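Local coordinates for intracellular exo-alpha-(1->5)-L-arabinofuranosidase (Bifidobacterium longum, PDB 2Y2W), which hydrolyses terminal alpha-(1->5)-linked L-arabinofuranosyl units from arabinans and also acts on arabinoxylan, contributing to the breakdown of plant cell walls, at residues 214-218 against 219-223; 342-346 against 347-351. All coordinates share one frame; numbering follows the deposited sequence.

Interaction 1: 214-218 against 219-223; sequences NEMDG and PWQVG
Gln221 reaches back across two successive turns to Asn214 and Glu215. Gln221 CB lies 3.2 Å from Gly218 O and also touches Glu215 O. Gln221 CG lies 3.3 Å from Asn214 O. With CG anti to the backbone N (chi1 -158°) and a bend at chi2, the amide swings toward Asn214, whose ND2 donates to Gln221 OE1 over 3.2 Å. The N-H points almost straight at its target (170°), but it arrives from above the carbonyl plane of Gln221, and the two amide planes are 61° apart. Asn214 OD1 accepts from Arg109 NH2. Gln221 OE1 also takes a bond from Ser117 OG, while NE2 lies against Glu215 CB and donates to Asn114 OD1. The chain here is the loop after strand 209-212 of the (beta/alpha)8 barrel, folded into type I turns at Glu215-Gly218 and Gly218-Gln221; by similarity it carries the sugar-binding Asn214 and the acid/base Glu215. The second turn is closed by Gln221 N to Gly218 O. Over it folds the Trp220 indole, with Gly218 CA set 3.5 Å from the centroid of the six-membered ring in a CH-pi contact, a close fit that suits a residue with no side chain. At the indole edge Trp220 NE1 makes a weak in-plane bond of 3.3 Å to Glu215 OE1, the carboxylate turned steeply against the ring. Replacing Trp220 by an alanine would probably uncover Gly218 CA and cost Glu215 OE1 its indole donor. The other carboxylate oxygen, Glu215 OE2, bonds to His284 ND1.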
ATOM      1  N   ASN D 214       9.978   2.940  12.101  1.00 26.77           N
ATOM      2  CA  ASN D 214      11.018   3.826  12.599  1.00 26.90           C
ATOM      3  C   ASN D 214      10.996   5.181  11.902  1.00 27.18           C
ATOM      4  O   ASN D 214      10.885   5.253  10.675  1.00 27.09           O
ATOM      5  CB  ASN D 214      12.394   3.192  12.418  1.00 26.83           C
ATOM      6  CG  ASN D 214      13.506   4.074  12.936  1.00 26.67           C
ATOM      7  OD1 ASN D 214      13.759   4.125  14.139  1.00 26.89           O
ATOM      8  ND2 ASN D 214      14.172   4.781  12.034  1.00 26.40           N
ATOM      9  N   GLU D 215      11.103   6.245  12.700  1.00 27.42           N
ATOM     10  CA  GLU D 215      11.250   7.625  12.217  1.00 27.84           C
ATOM     11  C   GLU D 215      10.512   7.902  10.905  1.00 27.80           C
ATOM     12  O   GLU D 215      11.080   8.452   9.959  1.00 27.73           O
ATOM     13  CB  GLU D 215      12.738   7.993  12.089  1.00 28.00           C
ATOM     14  CG  GLU D 215      13.480   8.109  13.422  1.00 28.81           C
ATOM     15  CD  GLU D 215      14.934   8.537  13.263  1.00 29.81           C
ATOM     16  OE1 GLU D 215      15.610   8.050  12.332  1.00 29.84           O
ATOM     17  OE2 GLU D 215      15.404   9.358  14.079  1.00 30.42           O
ATOM     18  N   MET D 216       9.237   7.529  10.866  1.00 27.99           N
ATOM     19  CA  MET D 216       8.432   7.619   9.647  1.00 28.29           C
ATOM     20  C   MET D 216       8.115   9.053   9.211  1.00 28.31           C
ATOM     21  O   MET D 216       7.613   9.267   8.106  1.00 28.24           O
ATOM     22  CB  MET D 216       7.148   6.795   9.795  1.00 28.31           C
ATOM     23  CG  MET D 216       7.389   5.299   9.983  1.00 28.89           C
ATOM     24  SD  MET D 216       8.310   4.535   8.626  1.00 30.37           S
ATOM     25  CE  MET D 216       7.079   4.578   7.326  1.00 30.38           C
ATOM     26  N   ASP D 217       8.424  10.022  10.073  1.00 28.51           N
ATOM     27  CA  ASP D 217       8.238  11.443   9.768  1.00 28.68           C
ATOM     28  C   ASP D 217       9.449  12.045   9.060  1.00 28.65           C
ATOM     29  O   ASP D 217       9.328  13.054   8.362  1.00 28.77           O
ATOM     30  CB  ASP D 217       7.925  12.240  11.043  1.00 28.84           C
ATOM     31  CG  ASP D 217       9.084  12.258  12.032  1.00 29.30           C
ATOM     32  OD1 ASP D 217       9.847  11.269  12.088  1.00 29.77           O
ATOM     33  OD2 ASP D 217       9.227  13.265  12.759  1.00 30.05           O
ATOM     34  N   GLY D 218      10.613  11.430   9.253  1.00 28.63           N
ATOM     35  CA  GLY D 218      11.852  11.908   8.646  1.00 28.60           C
ATOM     36  C   GLY D 218      11.886  11.658   7.150  1.00 28.57           C
ATOM     37  O   GLY D 218      11.668  10.530   6.713  1.00 28.63           O
ATOM     38  N   PRO D 219      12.152  12.711   6.352  1.00 28.51           N
ATOM     39  CA  PRO D 219      12.251  12.585   4.889  1.00 28.42           C
ATOM     40  C   PRO D 219      13.485  11.806   4.410  1.00 28.28           C
ATOM     41  O   PRO D 219      13.635  11.574   3.208  1.00 28.45           O
ATOM     42  CB  PRO D 219      12.314  14.043   4.410  1.00 28.45           C
ATOM     43  CG  PRO D 219      11.775  14.852   5.551  1.00 28.51           C
ATOM     44  CD  PRO D 219      12.213  14.121   6.778  1.00 28.53           C
ATOM     45  N   TRP D 220      14.353  11.413   5.342  1.00 27.93           N
ATOM     46  CA  TRP D 220      15.499  10.548   5.042  1.00 27.58           C
ATOM     47  C   TRP D 220      15.121   9.061   5.116  1.00 27.31           C
ATOM     48  O   TRP D 220      15.887   8.194   4.687  1.00 27.13           O
ATOM     49  CB  TRP D 220      16.650  10.836   6.010  1.00 27.53           C
ATOM     50  CG  TRP D 220      16.261  10.665   7.446  1.00 27.84           C
ATOM     51  CD1 TRP D 220      16.302   9.509   8.178  1.00 28.07           C
ATOM     52  CD2 TRP D 220      15.752  11.676   8.324  1.00 28.09           C
ATOM     53  NE1 TRP D 220      15.854   9.741   9.456  1.00 28.10           N
ATOM     54  CE2 TRP D 220      15.512  11.062   9.574  1.00 28.25           C
ATOM     55  CE3 TRP D 220      15.478  13.044   8.175  1.00 28.21           C
ATOM     56  CZ2 TRP D 220      15.010  11.768  10.674  1.00 28.76           C
ATOM     57  CZ3 TRP D 220      14.979  13.748   9.267  1.00 28.49           C
ATOM     58  CH2 TRP D 220      14.751  13.107  10.502  1.00 29.01           C
ATOM     59  N   GLN D 221      13.941   8.781   5.670  1.00 26.97           N
ATOM     60  CA  GLN D 221      13.493   7.417   5.921  1.00 26.72           C
ATOM     61  C   GLN D 221      12.892   6.776   4.676  1.00 26.72           C
ATOM     62  O   GLN D 221      12.105   7.401   3.959  1.00 26.85           O
ATOM     63  CB  GLN D 221      12.468   7.405   7.056  1.00 26.75           C
ATOM     64  CG  GLN D 221      12.318   6.070   7.767  1.00 26.61           C
ATOM     65  CD  GLN D 221      13.508   5.725   8.652  1.00 26.99           C
ATOM     66  OE1 GLN D 221      13.788   4.551   8.894  1.00 26.60           O
ATOM     67  NE2 GLN D 221      14.211   6.748   9.143  1.00 26.57           N
ATOM     68  N   VAL D 222      13.265   5.524   4.428  1.00 26.48           N
ATOM     69  CA  VAL D 222      12.737   4.774   3.298  1.00 26.25           C
ATOM     70  C   VAL D 222      11.239   4.563   3.497  1.00 26.37           C
ATOM     71  O   VAL D 222      10.811   3.995   4.504  1.00 26.38           O
ATOM     72  CB  VAL D 222      13.475   3.426   3.102  1.00 26.16           C
ATOM     73  CG1 VAL D 222      12.887   2.644   1.932  1.00 25.80           C
ATOM     74  CG2 VAL D 222      14.957   3.664   2.877  1.00 25.80           C
ATOM     75  N   GLY D 223      10.454   5.054   2.544  1.00 26.43           N
ATOM     76  CA  GLY D 223       8.998   4.970   2.607  1.00 26.46           C
ATOM     77  C   GLY D 223       8.406   5.889   3.658  1.00 26.59           C
ATOM     78  O   GLY D 223       7.466   5.511   4.354  1.00 26.60           O
TER

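Interaction 2: 342-346 against 347-351; sequences GVWYS and DKWNE
Trp344 and Trp349 both hold CG anti to the backbone N (chi1 near 180° for both), and the two indoles extend from the same side of the chain as it enters helix 347-357. They meet through CZ2 on the benzo ring of Trp344, 4.0 Å from CB of Trp349, at an oblique approach and without stacking. Ser346 lies between them in sequence and sets its CB over the centre of the Trp344 ring, 3.8 Å above the plane. On Tyr345, CB is the atom that meets the helix start: Asp347 OD1 comes within 3.6 Å of it, near the plane of the phenol ring, while Lys348, bent at chi2 and chi4, brings NZ to 3.9 Å from the same CB. The phenol end leads away from the helix and bonds through OH to Asp384. The first helical turn is fixed by Asn350 N donating to Ser346 O over 2.9 Å, at an N-H...O angle of 152° and slightly tilted from the carbonyl plane. Asn350 ND2 lies 3.1 Å from Ser346 O, at an angle too poor for a hydrogen bond. Further out, the Trp344 ring meets Tyr286 edge-to-face, and the Trp349 ring meets Trp139. Tyr345 is the centre of an inverse gamma turn, which bends the chain just ahead of the helix. This is the passage from the seventh strand of a (beta/alpha)8 barrel into the helix that follows, and by similarity with other family 51 arabinofuranosidases Trp344 is important there for substrate recognition.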
ATOM      1  N   GLY D 342      20.724  10.783  23.192  1.00 34.68           N
ATOM      2  CA  GLY D 342      22.163  10.826  23.440  1.00 35.34           C
ATOM      3  C   GLY D 342      22.900  11.897  22.661  1.00 35.77           C
ATOM      4  O   GLY D 342      22.289  12.686  21.937  1.00 35.84           O
ATOM      5  N   VAL D 343      24.222  11.915  22.816  1.00 36.13           N
ATOM      6  CA  VAL D 343      25.077  12.865  22.118  1.00 36.54           C
ATOM      7  C   VAL D 343      25.533  12.286  20.782  1.00 36.89           C
ATOM      8  O   VAL D 343      26.106  11.197  20.738  1.00 36.91           O
ATOM      9  CB  VAL D 343      26.303  13.271  22.981  1.00 36.54           C
ATOM     10  CG1 VAL D 343      27.293  14.102  22.175  1.00 36.47           C
ATOM     11  CG2 VAL D 343      25.859  14.039  24.219  1.00 36.42           C
ATOM     12  N   TRP D 344      25.262  13.017  19.699  1.00 37.40           N
ATOM     13  CA  TRP D 344      25.705  12.630  18.356  1.00 37.96           C
ATOM     14  C   TRP D 344      26.069  13.839  17.496  1.00 38.50           C
ATOM     15  O   TRP D 344      25.227  14.695  17.217  1.00 38.51           O
ATOM     16  CB  TRP D 344      24.646  11.760  17.660  1.00 37.85           C
ATOM     17  CG  TRP D 344      24.897  11.481  16.189  1.00 37.61           C
ATOM     18  CD1 TRP D 344      26.107  11.317  15.571  1.00 37.53           C
ATOM     19  CD2 TRP D 344      23.904  11.304  15.168  1.00 37.23           C
ATOM     20  NE1 TRP D 344      25.930  11.066  14.233  1.00 37.32           N
ATOM     21  CE2 TRP D 344      24.587  11.049  13.958  1.00 37.28           C
ATOM     22  CE3 TRP D 344      22.503  11.336  15.160  1.00 37.30           C
ATOM     23  CZ2 TRP D 344      23.918  10.832  12.748  1.00 37.12           C
ATOM     24  CZ3 TRP D 344      21.837  11.118  13.954  1.00 37.41           C
ATOM     25  CH2 TRP D 344      22.546  10.871  12.766  1.00 37.00           C
ATOM     26  N   TYR D 345      27.334  13.891  17.084  1.00 39.28           N
ATOM     27  CA  TYR D 345      27.829  14.918  16.170  1.00 40.01           C
ATOM     28  C   TYR D 345      27.392  14.591  14.742  1.00 40.45           C
ATOM     29  O   TYR D 345      28.113  13.930  13.989  1.00 40.49           O
ATOM     30  CB  TYR D 345      29.353  15.054  16.284  1.00 40.02           C
ATOM     31  CG  TYR D 345      29.803  15.717  17.568  1.00 40.44           C
ATOM     32  CD1 TYR D 345      30.061  14.963  18.715  1.00 40.88           C
ATOM     33  CD2 TYR D 345      29.965  17.099  17.639  1.00 40.74           C
ATOM     34  CE1 TYR D 345      30.467  15.574  19.904  1.00 41.23           C
ATOM     35  CE2 TYR D 345      30.368  17.718  18.820  1.00 41.22           C
ATOM     36  CZ  TYR D 345      30.617  16.953  19.946  1.00 41.39           C
ATOM     37  OH  TYR D 345      31.016  17.571  21.110  1.00 41.75           O
ATOM     38  N   SER D 346      26.198  15.062  14.387  1.00 41.11           N
ATOM     39  CA  SER D 346      25.532  14.687  13.140  1.00 41.74           C
ATOM     40  C   SER D 346      26.005  15.458  11.906  1.00 42.32           C
ATOM     41  O   SER D 346      25.592  15.153  10.784  1.00 42.36           O
ATOM     42  CB  SER D 346      24.012  14.801  13.295  1.00 41.70           C
ATOM     43  OG  SER D 346      23.640  16.063  13.818  1.00 41.63           O
ATOM     44  N   ASP D 347      26.875  16.445  12.112  1.00 43.06           N
ATOM     45  CA  ASP D 347      27.446  17.220  11.009  1.00 43.85           C
ATOM     46  C   ASP D 347      28.376  16.396  10.114  1.00 44.44           C
ATOM     47  O   ASP D 347      28.486  16.662   8.913  1.00 44.54           O
ATOM     48  CB  ASP D 347      28.153  18.481  11.523  1.00 43.79           C
ATOM     49  CG  ASP D 347      29.161  18.194  12.625  1.00 44.01           C
ATOM     50  OD1 ASP D 347      29.031  17.170  13.328  1.00 44.14           O
ATOM     51  OD2 ASP D 347      30.084  19.017  12.799  1.00 44.20           O
ATOM     52  N   LYS D 348      29.029  15.395  10.705  1.00 45.14           N
ATOM     53  CA  LYS D 348      29.886  14.461   9.967  1.00 45.80           C
ATOM     54  C   LYS D 348      29.077  13.615   8.979  1.00 46.23           C
ATOM     55  O   LYS D 348      29.525  13.357   7.861  1.00 46.37           O
ATOM     56  CB  LYS D 348      30.658  13.549  10.935  1.00 45.87           C
ATOM     57  CG  LYS D 348      31.900  14.172  11.596  1.00 46.05           C
ATOM     58  CD  LYS D 348      31.545  15.204  12.666  1.00 46.06           C
ATOM     59  CE  LYS D 348      32.748  15.583  13.518  1.00 46.23           C
ATOM     60  NZ  LYS D 348      32.925  14.667  14.681  1.00 46.06           N
ATOM     61  N   TRP D 349      27.890  13.186   9.400  1.00 46.76           N
ATOM     62  CA  TRP D 349      26.990  12.422   8.537  1.00 47.25           C
ATOM     63  C   TRP D 349      26.266  13.332   7.540  1.00 47.75           C
ATOM     64  O   TRP D 349      26.012  12.932   6.400  1.00 47.83           O
ATOM     65  CB  TRP D 349      25.991  11.610   9.370  1.00 47.11           C
ATOM     66  CG  TRP D 349      24.946  10.893   8.556  1.00 46.77           C
ATOM     67  CD1 TRP D 349      23.608  11.166   8.522  1.00 46.55           C
ATOM     68  CD2 TRP D 349      25.155   9.795   7.655  1.00 46.40           C
ATOM     69  NE1 TRP D 349      22.970  10.306   7.660  1.00 46.50           N
ATOM     70  CE2 TRP D 349      23.895   9.455   7.114  1.00 46.42           C
ATOM     71  CE3 TRP D 349      26.284   9.066   7.254  1.00 46.37           C
ATOM     72  CZ2 TRP D 349      23.729   8.414   6.189  1.00 46.24           C
ATOM     73  CZ3 TRP D 349      26.120   8.031   6.332  1.00 46.36           C
ATOM     74  CH2 TRP D 349      24.851   7.718   5.810  1.00 46.35           C
ATOM     75  N   ASN D 350      25.947  14.552   7.973  1.00 48.33           N
ATOM     76  CA  ASN D 350      25.315  15.552   7.109  1.00 48.92           C
ATOM     77  C   ASN D 350      26.192  15.989   5.934  1.00 49.39           C
ATOM     78  O   ASN D 350      25.680  16.263   4.845  1.00 49.46           O
ATOM     79  CB  ASN D 350      24.873  16.775   7.921  1.00 48.91           C
ATOM     80  CG  ASN D 350      23.557  16.555   8.648  1.00 48.98           C
ATOM     81  OD1 ASN D 350      22.650  15.897   8.136  1.00 49.24           O
ATOM     82  ND2 ASN D 350      23.442  17.118   9.845  1.00 49.03           N
ATOM     83  N   GLU D 351      27.505  16.056   6.160  1.00 49.85           N
ATOM     84  CA  GLU D 351      28.463  16.385   5.101  1.00 50.31           C
ATOM     85  C   GLU D 351      28.687  15.202   4.151  1.00 50.53           C
ATOM     86  O   GLU D 351      29.009  15.393   2.978  1.00 50.59           O
ATOM     87  CB  GLU D 351      29.793  16.892   5.688  1.00 50.37           C
ATOM     88  CG  GLU D 351      30.634  15.837   6.417  1.00 50.72           C
ATOM     89  CD  GLU D 351      31.826  16.420   7.165  1.00 51.31           C
ATOM     90  OE1 GLU D 351      31.704  17.530   7.733  1.00 51.36           O
ATOM     91  OE2 GLU D 351      32.887  15.756   7.198  1.00 51.57           O
TER

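Both contacts are local and follow barrel strands, 209-212 for interaction 1 and 335-341 for interaction 2; the second runs from a loop into a helix. Their centres lie about 17 Å apart and their nearest atoms about 7 Å, without touching. Interaction 1 is largely buried and polar, built on amides, a carboxylate and turn carbonyls; interaction 2 lies at the surface, where aromatic groups pack at the start of a helix. Glu340, the nucleophile by similarity, lies near the end of strand 335-341 and also touches Asn214 and Glu215 of the first loop. The two loops therefore probably serve one active site, the first with catalytic and sugar-binding groups, the second with a recognition tryptophan.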